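Local coordinates for filamentous hemagglutinin (Bordetella pertussis, PDB 1RWR), which probably serves as an adhesin exported by the two-partner secretion pathway, this fragment being its beta-helical secretion domain, at residues A[70-82]-A[93-105]. Numbering follows the deposited sequence.
Sequences TRQASAILAEVTD and EVYGKGADLIIAN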
# COMPACT_ATOMS: atom_id res chain seq x y z
N THR A 70 15.93 18.56 11.18
CA THR A 70 17.37 18.78 11.14
C THR A 70 18.01 18.03 9.95
O THR A 70 19.18 18.28 9.60
CB THR A 70 18.06 18.35 12.44
OG1 THR A 70 17.92 16.93 12.65
CG2 THR A 70 17.44 19.00 13.64
N ARG A 71 17.25 17.10 9.37
CA ARG A 71 17.61 16.40 8.15
C ARG A 71 16.30 15.92 7.51
O ARG A 71 15.27 15.85 8.15
CB ARG A 71 18.52 15.20 8.39
CG ARG A 71 17.95 14.14 9.31
CD ARG A 71 19.10 13.23 9.94
NE ARG A 71 18.93 12.64 11.27
CZ ARG A 71 18.13 13.03 12.28
NH1 ARG A 71 17.30 14.06 12.19
NH2 ARG A 71 18.17 12.35 13.43
N GLN A 72 16.40 15.56 6.25
CA GLN A 72 15.26 15.06 5.51
C GLN A 72 15.09 13.56 5.72
O GLN A 72 16.06 12.82 5.87
CB GLN A 72 15.40 15.41 4.03
CG GLN A 72 15.40 16.90 3.78
CD GLN A 72 15.75 17.27 2.38
OE1 GLN A 72 16.80 16.83 1.88
NE2 GLN A 72 14.88 18.07 1.71
N ALA A 73 13.83 13.12 5.70
CA ALA A 73 13.50 11.72 5.79
C ALA A 73 13.75 10.95 4.49
O ALA A 73 13.49 11.45 3.41
CB ALA A 73 11.99 11.59 6.18
N SER A 74 14.14 9.70 4.63
CA SER A 74 14.05 8.73 3.53
C SER A 74 12.77 7.88 3.52
O SER A 74 12.40 7.36 2.49
CB SER A 74 15.31 7.87 3.45
OG SER A 74 15.57 7.28 4.68
N ALA A 75 12.06 7.81 4.65
CA ALA A 75 10.80 7.08 4.78
C ALA A 75 9.94 7.87 5.75
O ALA A 75 10.40 8.29 6.79
CB ALA A 75 11.02 5.67 5.32
N ILE A 76 8.68 8.07 5.39
CA ILE A 76 7.74 8.80 6.20
C ILE A 76 6.62 7.80 6.53
O ILE A 76 5.93 7.31 5.64
CB ILE A 76 7.18 10.02 5.40
CG1 ILE A 76 8.29 11.06 5.10
CG2 ILE A 76 6.07 10.71 6.20
CD1 ILE A 76 7.94 12.07 4.03
N LEU A 77 6.50 7.49 7.82
CA LEU A 77 5.48 6.64 8.36
C LEU A 77 4.44 7.49 9.08
O LEU A 77 4.79 8.30 9.95
CB LEU A 77 6.13 5.75 9.40
CG LEU A 77 5.24 4.86 10.26
CD1 LEU A 77 4.42 3.86 9.44
CD2 LEU A 77 6.16 4.12 11.23
N ALA A 78 3.19 7.30 8.71
CA ALA A 78 2.05 7.86 9.39
C ALA A 78 1.32 6.68 10.00
O ALA A 78 0.82 5.83 9.26
CB ALA A 78 1.11 8.59 8.37
N GLU A 79 1.27 6.62 11.33
CA GLU A 79 0.65 5.53 12.07
C GLU A 79 -0.51 6.06 12.88
O GLU A 79 -0.34 7.00 13.63
CB GLU A 79 1.66 4.94 13.08
CG GLU A 79 1.09 3.80 13.88
CD GLU A 79 1.95 3.38 15.07
OE1 GLU A 79 3.05 3.90 15.24
OE2 GLU A 79 1.54 2.44 15.81
N VAL A 80 -1.69 5.48 12.71
CA VAL A 80 -2.84 5.86 13.52
C VAL A 80 -2.84 5.05 14.81
O VAL A 80 -2.79 3.82 14.79
CB VAL A 80 -4.16 5.64 12.76
CG1 VAL A 80 -5.37 5.83 13.70
CG2 VAL A 80 -4.26 6.57 11.60
N THR A 81 -2.95 5.77 15.94
CA THR A 81 -2.88 5.15 17.26
C THR A 81 -4.23 4.93 17.95
O THR A 81 -4.27 4.22 18.95
CB THR A 81 -2.05 5.99 18.19
OG1 THR A 81 -2.76 7.22 18.41
CG2 THR A 81 -0.79 6.37 17.58
N ASP A 82 -5.30 5.53 17.46
CA ASP A 82 -6.62 5.40 18.12
C ASP A 82 -7.48 4.36 17.41
O ASP A 82 -6.89 3.44 16.88
CB ASP A 82 -7.32 6.73 18.27
CG ASP A 82 -8.06 6.84 19.59
OD1 ASP A 82 -8.29 5.78 20.24
OD2 ASP A 82 -8.44 7.95 20.06
N GLU A 93 1.44 14.04 -1.82
CA GLU A 93 2.60 14.73 -2.33
C GLU A 93 3.65 14.86 -1.22
O GLU A 93 3.35 15.19 -0.10
CB GLU A 93 2.25 16.12 -2.85
CG GLU A 93 3.48 16.92 -3.31
CD GLU A 93 3.16 18.19 -4.05
OE1 GLU A 93 1.98 18.60 -4.18
OE2 GLU A 93 4.13 18.82 -4.53
N VAL A 94 4.90 14.58 -1.59
CA VAL A 94 6.03 14.85 -0.73
C VAL A 94 6.71 16.10 -1.25
O VAL A 94 7.15 16.15 -2.40
CB VAL A 94 7.03 13.66 -0.65
CG1 VAL A 94 8.14 13.95 0.35
CG2 VAL A 94 6.34 12.38 -0.24
N TYR A 95 6.72 17.13 -0.41
CA TYR A 95 7.47 18.34 -0.72
C TYR A 95 8.89 18.15 -0.17
O TYR A 95 9.10 17.86 0.99
CB TYR A 95 6.82 19.60 -0.17
CG TYR A 95 7.74 20.79 -0.24
CD1 TYR A 95 8.01 21.39 -1.44
CD2 TYR A 95 8.35 21.32 0.91
CE1 TYR A 95 8.92 22.49 -1.53
CE2 TYR A 95 9.24 22.43 0.83
CZ TYR A 95 9.53 22.98 -0.39
OH TYR A 95 10.41 24.05 -0.48
N GLY A 96 9.85 18.46 -1.04
CA GLY A 96 11.27 18.36 -0.67
C GLY A 96 11.90 17.10 -1.23
O GLY A 96 11.73 16.74 -2.40
N LYS A 97 12.68 16.42 -0.41
CA LYS A 97 13.33 15.19 -0.83
C LYS A 97 12.29 14.09 -0.95
O LYS A 97 11.46 13.90 -0.05
CB LYS A 97 14.41 14.77 0.18
CG LYS A 97 15.16 13.46 -0.15
CD LYS A 97 15.95 12.97 1.07
CE LYS A 97 16.64 11.58 0.86
NZ LYS A 97 15.69 10.43 1.00
N GLY A 98 12.33 13.36 -2.05
CA GLY A 98 11.47 12.20 -2.21
C GLY A 98 11.72 11.17 -1.12
O GLY A 98 12.84 10.94 -0.69
N ALA A 99 10.66 10.51 -0.70
CA ALA A 99 10.76 9.50 0.37
C ALA A 99 9.73 8.40 0.18
O ALA A 99 8.74 8.57 -0.53
CB ALA A 99 10.54 10.17 1.71
N ASP A 100 9.99 7.24 0.78
CA ASP A 100 8.97 6.22 0.93
C ASP A 100 7.83 6.73 1.83
O ASP A 100 8.06 7.49 2.77
CB ASP A 100 9.53 4.95 1.61
CG ASP A 100 10.50 4.16 0.73
OD1 ASP A 100 10.57 4.37 -0.50
OD2 ASP A 100 11.25 3.31 1.24
N LEU A 101 6.61 6.36 1.48
CA LEU A 101 5.44 6.64 2.29
C LEU A 101 4.88 5.32 2.80
O LEU A 101 4.69 4.38 2.04
CB LEU A 101 4.33 7.38 1.50
CG LEU A 101 4.67 8.79 1.02
CD1 LEU A 101 3.50 9.29 0.16
CD2 LEU A 101 4.93 9.73 2.19
N ILE A 102 4.60 5.29 4.10
CA ILE A 102 3.94 4.15 4.74
C ILE A 102 2.81 4.72 5.56
O ILE A 102 3.04 5.57 6.44
CB ILE A 102 4.91 3.38 5.69
CG1 ILE A 102 6.20 2.93 4.99
CG2 ILE A 102 4.20 2.18 6.26
CD1 ILE A 102 7.28 3.96 4.93
N ILE A 103 1.59 4.25 5.27
CA ILE A 103 0.39 4.62 6.01
C ILE A 103 -0.11 3.36 6.72
O ILE A 103 -0.47 2.39 6.10
CB ILE A 103 -0.71 5.21 5.09
CG1 ILE A 103 -0.20 6.33 4.15
CG2 ILE A 103 -1.90 5.72 5.97
CD1 ILE A 103 0.37 7.44 4.82
N ALA A 104 -0.12 3.39 8.04
CA ALA A 104 -0.46 2.23 8.88
C ALA A 104 -1.63 2.53 9.78
O ALA A 104 -1.57 3.43 10.64
CB ALA A 104 0.76 1.80 9.70
N ASN A 105 -2.70 1.76 9.65
CA ASN A 105 -3.84 1.91 10.52
C ASN A 105 -4.48 0.51 10.73
O ASN A 105 -5.17 -0.01 9.86
CB ASN A 105 -4.84 2.91 9.92
CG ASN A 105 -5.99 3.20 10.90
OD1 ASN A 105 -6.22 2.43 11.85
ND2 ASN A 105 -6.73 4.27 10.65
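Leu77 has CG anti to its backbone N (chi1 173°), and Ile102 has CG2 anti to its own. These torsions bring Leu77 CD1 to 3.6 Å from Ile102 CG2, where the two side chains cross at a slant. Ala75 and Ala104 share this face of the sheet, and Pro129 and Val131 of strand 128-132 pack over Leu77. On the other face, Ile76 turns CG1 beside its backbone N (chi1 -65°). Its CD1 then reaches Ala99 CB at 4.0 Å and Val94 CG1 at 4.1 Å. Ala78 CB meets Ile103 CD1 at 3.8 Å on that inner side. Strands 75-80 and 99-104 are neighbours in the long parallel sheet, from successive coils of the right-handed beta-helix. Six backbone hydrogen bonds join 70-82 to 93-105. Ala104 N to Ala78 O, at 2.9 Å, is among the straightest (172° at the hydrogen). At one end Val80 CG2 makes van der Waals contact with Asn105 ND2 at 3.5 Å; the Asn105 amide has its polar partner in Asn107. At the other, Lys97 crosses Gln72 at an angle, its CB against the Gln72 amide, which bonds Asn50. Lys97 NZ makes a weak bond to Ala73 O at 3.4 Å. Glu79 and Asp100 spend their charges elsewhere, on His33 and Asn121 among others. Main-chain bonds and stacked aliphatic side chains therefore hold these coils together.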